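Local coordinates for protein thiol-disulfide oxidoreductase (Bacteroides thetaiotaomicron, PDB 3FW2) that is a putative thiol-disulfide oxidoreductase of the TlpA-like family, represented here by its C-terminal thioredoxin-like domain, at residues S76-V79 with Q83-D86; V98-F101 with N105-V108; N120-L123 with I129-K132. All coordinates share one frame; numbering follows the deposited sequence.

Contact 1: residues S76-V79 with Q83-D86; sequences SLDV and QWKD
The indole of Trp-84 rests against a serine and an aspartate without a hydrogen bond between the two segments, although all three residues are buried and each carries a polar group. Its NE1 lies 3.4 Å from Ser-76 CB, an approach oblique to the ring. Asp-78 OD2 comes instead to the ring edge, near its plane, 3.6 Å from Trp-84 CD1, with the carboxylate and ring planes 53° apart. The oxygens near the indole are held within the turn. Ser-76 OG accepts the N-H of Asp-78 at 2.9 Å, closing an ST turn, and donates to Asp-78 OD2 at 2.7 Å from above the carboxylate plane; a serine suits this place because one small hydroxyl does both jobs. Ser-43 OG binds the other oxygen, Asp-78 OD1, so the carboxylate is gripped at both ends. Trp-84 can reach the turn because CG stands anti to its backbone N (chi1 174°), and its broad ring also meets that of Trp-41. The turn begins at the last residue of strand 70-76 and leads into helix 81-90, starting a beta-alpha-beta crossover to the parallel strand 96-98, while Trp-41 flanks the contact from the end of strand 35-41.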
ATOM      1  N   SER A  76      -0.771  -4.914 -10.461  1.00  8.20           N
ATOM      2  CA  SER A  76      -0.834  -3.595  -9.864  1.00  8.90           C
ATOM      3  C   SER A  76      -1.939  -3.450  -8.847  1.00  9.15           C
ATOM      4  O   SER A  76      -3.043  -3.994  -9.028  1.00 10.24           O
ATOM      5  CB  SER A  76      -1.037  -2.527 -10.914  1.00 10.06           C
ATOM      6  OG  SER A  76      -1.157  -1.224 -10.311  1.00 10.10           O
ATOM      7  N   LEU A  77      -1.649  -2.661  -7.820  1.00  8.63           N
ATOM      8  CA  LEU A  77      -2.627  -2.244  -6.828  1.00  9.33           C
ATOM      9  C   LEU A  77      -3.117  -0.815  -7.077  1.00  8.25           C
ATOM     10  O   LEU A  77      -3.631  -0.135  -6.168  1.00  9.05           O
ATOM     11  CB  LEU A  77      -2.076  -2.449  -5.409  1.00 10.39           C
ATOM     12  CG  LEU A  77      -1.600  -3.868  -5.147  1.00  9.79           C
ATOM     13  CD1 LEU A  77      -1.051  -3.918  -3.718  1.00 10.72           C
ATOM     14  CD2 LEU A  77      -2.694  -4.943  -5.366  1.00 10.29           C
ATOM     15  N   ASP A  78      -2.997  -0.348  -8.308  1.00  8.91           N
ATOM     16  CA  ASP A  78      -3.614   0.911  -8.712  1.00  8.74           C
ATOM     17  C   ASP A  78      -5.154   0.868  -8.606  1.00  9.38           C
ATOM     18  O   ASP A  78      -5.796  -0.206  -8.740  1.00  9.45           O
ATOM     19  CB  ASP A  78      -3.266   1.255 -10.153  1.00  8.12           C
ATOM     20  CG  ASP A  78      -1.938   1.935 -10.286  1.00  9.70           C
ATOM     21  OD1 ASP A  78      -1.830   3.059  -9.775  1.00 11.46           O
ATOM     22  OD2 ASP A  78      -1.020   1.377 -10.894  1.00  9.64           O
ATOM     23  N   VAL A  79      -5.723   2.050  -8.419  1.00  9.40           N
ATOM     24  CA  VAL A  79      -7.187   2.237  -8.450  1.00  9.66           C
ATOM     25  C   VAL A  79      -7.643   2.974  -9.678  1.00 10.87           C
ATOM     26  O   VAL A  79      -8.844   2.934 -10.023  1.00 10.95           O
ATOM     27  CB  VAL A  79      -7.668   2.986  -7.230  1.00 11.39           C
ATOM     28  CG1 VAL A  79      -7.508   2.050  -5.965  1.00 12.65           C
ATOM     29  CG2 VAL A  79      -6.986   4.340  -7.130  1.00 11.50           C
ATOM     30  N   GLN A  83      -3.860   6.028 -14.872  1.00 12.62           N
ATOM     31  CA  GLN A  83      -2.575   6.146 -14.191  1.00 11.76           C
ATOM     32  C   GLN A  83      -1.769   4.857 -14.322  1.00 11.03           C
ATOM     33  O   GLN A  83      -0.519   4.902 -14.510  1.00 10.44           O
ATOM     34  CB  GLN A  83      -2.739   6.569 -12.749  1.00 12.83           C
ATOM     35  CG  GLN A  83      -3.202   7.981 -12.667  1.00 15.84           C
ATOM     36  CD  GLN A  83      -3.732   8.330 -11.327  1.00 19.18           C
ATOM     37  OE1 GLN A  83      -3.255   7.838 -10.309  1.00 20.74           O
ATOM     38  NE2 GLN A  83      -4.747   9.202 -11.301  1.00 20.35           N
ATOM     39  N   TRP A  84      -2.462   3.717 -14.235  1.00  9.84           N
ATOM     40  CA  TRP A  84      -1.853   2.402 -14.386  1.00 10.21           C
ATOM     41  C   TRP A  84      -1.273   2.239 -15.787  1.00 10.96           C
ATOM     42  O   TRP A  84      -0.090   1.913 -15.968  1.00 10.66           O
ATOM     43  CB  TRP A  84      -2.897   1.310 -14.095  1.00  9.95           C
ATOM     44  CG  TRP A  84      -2.467  -0.075 -14.337  1.00 10.17           C
ATOM     45  CD1 TRP A  84      -1.407  -0.726 -13.808  1.00  9.46           C
ATOM     46  CD2 TRP A  84      -3.117  -0.984 -15.203  1.00  8.16           C
ATOM     47  NE1 TRP A  84      -1.365  -2.019 -14.274  1.00 10.63           N
ATOM     48  CE2 TRP A  84      -2.408  -2.201 -15.145  1.00 11.91           C
ATOM     49  CE3 TRP A  84      -4.238  -0.883 -16.029  1.00 11.41           C
ATOM     50  CZ2 TRP A  84      -2.783  -3.316 -15.845  1.00  9.67           C
ATOM     51  CZ3 TRP A  84      -4.625  -2.024 -16.743  1.00 10.35           C
ATOM     52  CH2 TRP A  84      -3.909  -3.224 -16.636  1.00 12.97           C
ATOM     53  N   LYS A  85      -2.077   2.501 -16.808  1.00 11.16           N
ATOM     54  CA  LYS A  85      -1.583   2.391 -18.169  1.00 12.20           C
ATOM     55  C   LYS A  85      -0.461   3.376 -18.472  1.00 11.62           C
ATOM     56  O   LYS A  85       0.478   3.056 -19.228  1.00 11.97           O
ATOM     57  CB  LYS A  85      -2.727   2.630 -19.184  1.00 12.07           C
ATOM     58  CG  LYS A  85      -3.753   1.499 -19.183  1.00 15.87           C
ATOM     59  CD  LYS A  85      -4.885   1.771 -20.207  1.00 22.87           C
ATOM     60  CE  LYS A  85      -5.783   0.536 -20.340  1.00 27.90           C
ATOM     61  NZ  LYS A  85      -6.734   0.650 -21.507  1.00 32.80           N
ATOM     62  N   ASP A  86      -0.565   4.580 -17.942  1.00 11.28           N
ATOM     63  CA  ASP A  86       0.482   5.582 -18.203  1.00 12.54           C
ATOM     64  C   ASP A  86       1.831   5.083 -17.655  1.00 12.21           C
ATOM     65  O   ASP A  86       2.871   5.292 -18.301  1.00 11.23           O
ATOM     66  CB  ASP A  86       0.149   6.909 -17.547  1.00 13.28           C
ATOM     67  CG  ASP A  86      -0.985   7.657 -18.256  1.00 13.99           C
ATOM     68  OD1 ASP A  86      -1.400   7.321 -19.401  1.00 15.62           O
ATOM     69  OD2 ASP A  86      -1.450   8.639 -17.653  1.00 17.57           O
TER

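Contact 2: residues V98-F101 with N105-V108; sequences VCDF and NSEV
Asp-100 meets Ser-106 across a short turn. Val-98 ends strand 96-98, its branched side chain packed on Leu-73 and Ile-75 of the neighbouring strand, a compact apolar residue for a buried place on an outer strand. At Cys-99 the chain leaves the strand; its SG accepts the N-H of Phe-101 at 3.5 Å, a bond that spans the aspartate between them. Asp-100 then turns its carboxylate to the second segment, with CG lying between the backbone N and the carbonyl carbon (chi1 72°). Ser-106 OG donates to Asp-100 OD1 over 2.6 Å, arriving on the syn side but 32° out of the carboxylate plane, and Gly-102 N also binds that oxygen. Water 1 donates to Asp-100 OD2 at 2.9 Å and accepts from Val-108 N; water 2 donates to Asp-100 OD2 at 2.6 Å and accepts from Glu-107 N. CB of Phe-101 points away from the second segment, and Cys-99 O lies over one face of its ring, offset toward the rim. Ser-106 occupies the N-cap position of helix 107-111 yet makes no capping bond; its hydroxyl is spent on the aspartate. The carboxylate, whose negative charge would probably be favoured there, thus has a water-bridged link to the first N-H groups of helix 107-111, at a helix start within a thioredoxin-like fold.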
ATOM      1  N   VAL A  98      -1.528  -6.869 -15.185  1.00 11.04           N
ATOM      2  CA  VAL A  98      -2.950  -6.942 -14.798  1.00 10.03           C
ATOM      3  C   VAL A  98      -3.261  -6.037 -13.613  1.00 10.46           C
ATOM      4  O   VAL A  98      -2.350  -5.659 -12.836  1.00  8.53           O
ATOM      5  CB  VAL A  98      -3.359  -8.401 -14.469  1.00  8.94           C
ATOM      6  CG1 VAL A  98      -3.179  -9.375 -15.705  1.00  8.87           C
ATOM      7  CG2 VAL A  98      -2.633  -8.913 -13.228  1.00  8.22           C
ATOM      8  N   CYS A  99      -4.560  -5.665 -13.497  1.00 10.18           N
ATOM      9  CA  CYS A  99      -5.038  -4.800 -12.447  1.00  9.20           C
ATOM     10  C   CYS A  99      -6.565  -4.817 -12.448  1.00 10.11           C
ATOM     11  O   CYS A  99      -7.154  -4.643 -13.490  1.00 11.31           O
ATOM     12  CB  CYS A  99      -4.534  -3.363 -12.686  1.00  9.61           C
ATOM     13  SG  CYS A  99      -4.968  -2.240 -11.338  1.00 10.22           S
ATOM     14  N   ASP A 100      -7.184  -5.009 -11.294  1.00 11.10           N
ATOM     15  CA  ASP A 100      -8.654  -5.012 -11.206  1.00 12.15           C
ATOM     16  C   ASP A 100      -9.161  -3.738 -10.542  1.00 11.96           C
ATOM     17  O   ASP A 100     -10.355  -3.564 -10.318  1.00 11.22           O
ATOM     18  CB  ASP A 100      -9.185  -6.270 -10.539  1.00 12.24           C
ATOM     19  CG  ASP A 100      -8.937  -6.334  -9.065  1.00 12.90           C
ATOM     20  OD1 ASP A 100      -8.338  -5.409  -8.469  1.00 12.63           O
ATOM     21  OD2 ASP A 100      -9.360  -7.376  -8.470  1.00 12.80           O
ATOM     22  N   PHE A 101      -8.260  -2.792 -10.287  1.00 10.94           N
ATOM     23  CA  PHE A 101      -8.583  -1.494  -9.683  1.00  9.88           C
ATOM     24  C   PHE A 101      -9.189  -1.506  -8.320  1.00 10.45           C
ATOM     25  O   PHE A 101      -9.664  -0.464  -7.842  1.00 12.00           O
ATOM     26  CB  PHE A 101      -9.391  -0.616 -10.699  1.00 10.22           C
ATOM     27  CG  PHE A 101      -8.851  -0.758 -12.054  1.00 11.41           C
ATOM     28  CD1 PHE A 101      -7.590  -0.241 -12.345  1.00 15.41           C
ATOM     29  CD2 PHE A 101      -9.497  -1.523 -13.006  1.00 15.45           C
ATOM     30  CE1 PHE A 101      -7.025  -0.455 -13.550  1.00 13.49           C
ATOM     31  CE2 PHE A 101      -8.925  -1.720 -14.248  1.00 14.98           C
ATOM     32  CZ  PHE A 101      -7.698  -1.197 -14.507  1.00 14.02           C
ATOM     33  N   ASN A 105      -7.704  -2.865  -1.450  1.00 17.98           N
ATOM     34  CA  ASN A 105      -8.876  -3.742  -1.235  1.00 18.83           C
ATOM     35  C   ASN A 105      -8.992  -4.839  -2.339  1.00 18.31           C
ATOM     36  O   ASN A 105      -9.970  -5.591  -2.362  1.00 21.80           O
ATOM     37  CB  ASN A 105     -10.155  -2.865  -1.179  1.00 18.22           C
ATOM     38  CG  ASN A 105     -10.139  -1.809  -0.037  1.00 23.52           C
ATOM     39  OD1 ASN A 105      -9.641  -2.073   1.077  1.00 26.73           O
ATOM     40  ND2 ASN A 105     -10.675  -0.584  -0.331  1.00 27.74           N
ATOM     41  N   SER A 106      -8.090  -4.878  -3.309  1.00 17.50           N
ATOM     42  CA  SER A 106      -8.034  -5.930  -4.351  1.00 17.71           C
ATOM     43  C   SER A 106      -7.916  -7.301  -3.665  1.00 18.26           C
ATOM     44  O   SER A 106      -7.047  -7.511  -2.787  1.00 18.94           O
ATOM     45  CB  SER A 106      -6.826  -5.725  -5.308  1.00 18.45           C
ATOM     46  OG  SER A 106      -6.894  -6.480  -6.544  1.00 19.49           O
ATOM     47  N   GLU A 107      -8.781  -8.262  -4.039  1.00 16.04           N
ATOM     48  CA  GLU A 107      -8.748  -9.562  -3.352  1.00 14.23           C
ATOM     49  C   GLU A 107      -7.352 -10.191  -3.400  1.00 11.01           C
ATOM     50  O   GLU A 107      -6.910 -10.814  -2.448  1.00 11.90           O
ATOM     51  CB  GLU A 107      -9.751 -10.550  -4.000  1.00 16.52           C
ATOM     52  CG  GLU A 107     -11.200 -10.234  -3.727  1.00 17.29           C
ATOM     53  CD  GLU A 107     -11.577 -10.341  -2.272  1.00 18.77           C
ATOM     54  OE1 GLU A 107     -11.436 -11.420  -1.657  1.00 19.15           O
ATOM     55  OE2 GLU A 107     -12.093  -9.345  -1.748  1.00 22.20           O
ATOM     56  N   VAL A 108      -6.670 -10.055  -4.507  1.00 12.07           N
ATOM     57  CA  VAL A 108      -5.358 -10.681  -4.684  1.00 12.70           C
ATOM     58  C   VAL A 108      -4.354 -10.190  -3.631  1.00 12.78           C
ATOM     59  O   VAL A 108      -3.506 -10.974  -3.136  1.00 11.97           O
ATOM     60  CB  VAL A 108      -4.804 -10.537  -6.139  1.00 12.78           C
ATOM     61  CG1 VAL A 108      -4.504  -9.051  -6.492  1.00 15.17           C
ATOM     62  CG2 VAL A 108      -3.623 -11.481  -6.376  1.00 12.75           C
TER
HETATM   63  O   HOH W   1      -8.043  -9.488  -6.890  1.00 13.02           O
HETATM   64  O   HOH W   2     -10.657  -7.610  -6.173  1.00 16.70           O

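Contact 3: residues N120-L123 with I129-K132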
ATOM      1  N   ASN A 120       7.329  -9.470  -4.486  1.00  9.17           N
ATOM      2  CA  ASN A 120       7.224 -10.491  -5.521  1.00  9.70           C
ATOM      3  C   ASN A 120       7.070 -11.904  -4.936  1.00  8.41           C
ATOM      4  O   ASN A 120       7.205 -12.137  -3.718  1.00  9.58           O
ATOM      5  CB  ASN A 120       8.352 -10.386  -6.545  1.00  8.75           C
ATOM      6  CG  ASN A 120       9.686 -10.721  -5.975  1.00 11.59           C
ATOM      7  OD1 ASN A 120       9.813 -11.715  -5.281  1.00 12.35           O
ATOM      8  ND2 ASN A 120      10.716  -9.913  -6.316  1.00 12.09           N
ATOM      9  N   ILE A 121       6.718 -12.833  -5.801  1.00  9.64           N
ATOM     10  CA  ILE A 121       6.532 -14.211  -5.411  1.00 10.06           C
ATOM     11  C   ILE A 121       6.844 -15.059  -6.615  1.00  9.20           C
ATOM     12  O   ILE A 121       6.525 -14.673  -7.744  1.00 10.28           O
ATOM     13  CB  ILE A 121       5.124 -14.480  -4.823  1.00 11.51           C
ATOM     14  CG1 ILE A 121       5.050 -15.900  -4.239  1.00 10.61           C
ATOM     15  CG2 ILE A 121       4.035 -14.355  -5.877  1.00 11.28           C
ATOM     16  CD1 ILE A 121       3.856 -16.156  -3.308  1.00 12.22           C
ATOM     17  N   LEU A 122       7.459 -16.205  -6.382  1.00 10.73           N
ATOM     18  CA  LEU A 122       7.903 -17.110  -7.455  1.00 11.42           C
ATOM     19  C   LEU A 122       7.210 -18.430  -7.278  1.00 12.94           C
ATOM     20  O   LEU A 122       7.279 -18.991  -6.208  1.00 11.83           O
ATOM     21  CB  LEU A 122       9.406 -17.285  -7.384  1.00 13.06           C
ATOM     22  CG  LEU A 122      10.105 -18.205  -8.389  1.00 13.60           C
ATOM     23  CD1 LEU A 122       9.894 -17.671  -9.854  1.00 13.19           C
ATOM     24  CD2 LEU A 122      11.589 -18.288  -8.064  1.00 15.48           C
ATOM     25  N   LEU A 123       6.543 -18.871  -8.343  1.00 12.57           N
ATOM     26  CA  LEU A 123       5.807 -20.121  -8.359  1.00 13.62           C
ATOM     27  C   LEU A 123       6.466 -21.126  -9.256  1.00 14.49           C
ATOM     28  O   LEU A 123       6.905 -20.797 -10.350  1.00 14.30           O
ATOM     29  CB  LEU A 123       4.411 -19.887  -8.877  1.00 12.35           C
ATOM     30  CG  LEU A 123       3.576 -18.755  -8.267  1.00 11.88           C
ATOM     31  CD1 LEU A 123       2.080 -18.723  -8.791  1.00 12.29           C
ATOM     32  CD2 LEU A 123       3.627 -18.953  -6.731  1.00 12.37           C
ATOM     33  N   ILE A 129       4.547 -22.361  -4.138  1.00 13.94           N
ATOM     34  CA  ILE A 129       5.272 -21.168  -3.777  1.00 13.80           C
ATOM     35  C   ILE A 129       6.704 -21.523  -3.432  1.00 13.41           C
ATOM     36  O   ILE A 129       6.969 -22.193  -2.384  1.00 14.35           O
ATOM     37  CB  ILE A 129       4.605 -20.409  -2.631  1.00 13.17           C
ATOM     38  CG1 ILE A 129       3.221 -19.931  -3.080  1.00 15.74           C
ATOM     39  CG2 ILE A 129       5.486 -19.188  -2.177  1.00 15.07           C
ATOM     40  CD1 ILE A 129       2.344 -19.426  -1.967  1.00 16.33           C
ATOM     41  N   LEU A 130       7.611 -21.092  -4.314  1.00 13.45           N
ATOM     42  CA  LEU A 130       9.055 -21.347  -4.164  1.00 13.52           C
ATOM     43  C   LEU A 130       9.797 -20.315  -3.315  1.00 13.82           C
ATOM     44  O   LEU A 130      10.683 -20.671  -2.528  1.00 14.57           O
ATOM     45  CB  LEU A 130       9.742 -21.475  -5.527  1.00 13.93           C
ATOM     46  CG  LEU A 130       9.220 -22.534  -6.490  1.00 15.59           C
ATOM     47  CD1 LEU A 130       9.913 -22.432  -7.883  1.00 18.65           C
ATOM     48  CD2 LEU A 130       9.406 -23.946  -5.837  1.00 19.37           C
ATOM     49  N   ALA A 131       9.465 -19.045  -3.467  1.00 13.45           N
ATOM     50  CA  ALA A 131      10.160 -17.970  -2.782  1.00 13.88           C
ATOM     51  C   ALA A 131       9.337 -16.711  -2.866  1.00 13.85           C
ATOM     52  O   ALA A 131       8.480 -16.575  -3.720  1.00 12.13           O
ATOM     53  CB  ALA A 131      11.518 -17.701  -3.451  1.00 13.90           C
ATOM     54  N   LYS A 132       9.604 -15.810  -1.939  1.00 14.28           N
ATOM     55  CA  LYS A 132       8.976 -14.507  -1.920  1.00 15.59           C
ATOM     56  C   LYS A 132      10.024 -13.423  -1.749  1.00 14.83           C
ATOM     57  O   LYS A 132      11.026 -13.602  -0.999  1.00 15.16           O
ATOM     58  CB  LYS A 132       7.985 -14.407  -0.766  1.00 17.69           C
ATOM     59  CG  LYS A 132       6.816 -15.354  -0.854  1.00 21.14           C
ATOM     60  CD  LYS A 132       6.102 -15.588   0.477  1.00 25.95           C
ATOM     61  CE  LYS A 132       5.369 -14.368   0.929  1.00 28.09           C
ATOM     62  NZ  LYS A 132       4.034 -14.720   1.642  1.00 31.39           N
TER
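Ile-121 and Ile-129 cross at an angle on one face of a beta hairpin, Ile-121 CD1 reaching 3.6 Å from Ile-129 CG2. Ile-121 extends that far because CG1 is swung opposite the amide nitrogen (chi1 -172°), which carries the methyl end across to the partner strand. Ile-129 also lies alongside Leu-123, both pointing the same way, with Leu-123 CD2 3.8 Å from Ile-129 CG1. Ile-121 also runs beside the aliphatic part of Lys-132, the two pointing the same way, where Ile-121 CG1 is 3.9 Å from Lys-132 CG; the lysine chain then bends at its outer torsions, and its NZ binds Ser-5 O. An alanine in place of Ile-129 is likely to open a gap where Ile-121 CD1 and Leu-123 CD2 now rest, costing each its contact across the strands. The opposite face carries Leu-122 and Ala-131, whose CB atoms stand 4.5 Å apart; Ala-131 is small, and Leu-122 packs on Ile-143 and Ile-146 of helix 136-149.

The strands run antiparallel, their directions 156° apart, and the register slips by one residue between Leu-122 and Leu-123. Leu-130 and Ala-131 both stand opposite Leu-122 in a classic beta bulge. Two backbone bonds hold it: Leu-122 N to Ala-131 O at 2.9 Å, and Leu-130 N to Leu-122 O at 2.8 Å. The extra residue lets Leu-130 lie beside the other strand, with its CD1 near Leu-122 CG. Beta-branched isoleucines suit extended strands, and leucines fill the buried faces; Leu-130, in the bulge, has a non-extended backbone. The chemistry is therefore divided: backbone hydrogen bonds fix the register, bulge included, hydrocarbon contacts fill both faces, and the lysine is left to take its amino group away to a polar partner.

In the fold
The contacts follow one another along the chain without overlap, and all belong to one thioredoxin-like domain. Contacts 1 and 2 are neighbours, with centres 10 Å apart on the same side of the chain's centre. They are joined where strands 70-76 and 96-98 end: Ser-76 N lies 2.9 Å from Val-98 O, a probable hydrogen bond, and Cys-99 CB packs 3.5 Å from Trp-84 CE2. Contact 3 sits across the mixed sheet, about 23 Å from contact 1 and 19 Å from contact 2 between centres. Contacts 1 and 2 thus lie at the 70-76/96-98 side and contact 3 at the 119-123/129-132 side of one sheet, with strand 35-41 between them.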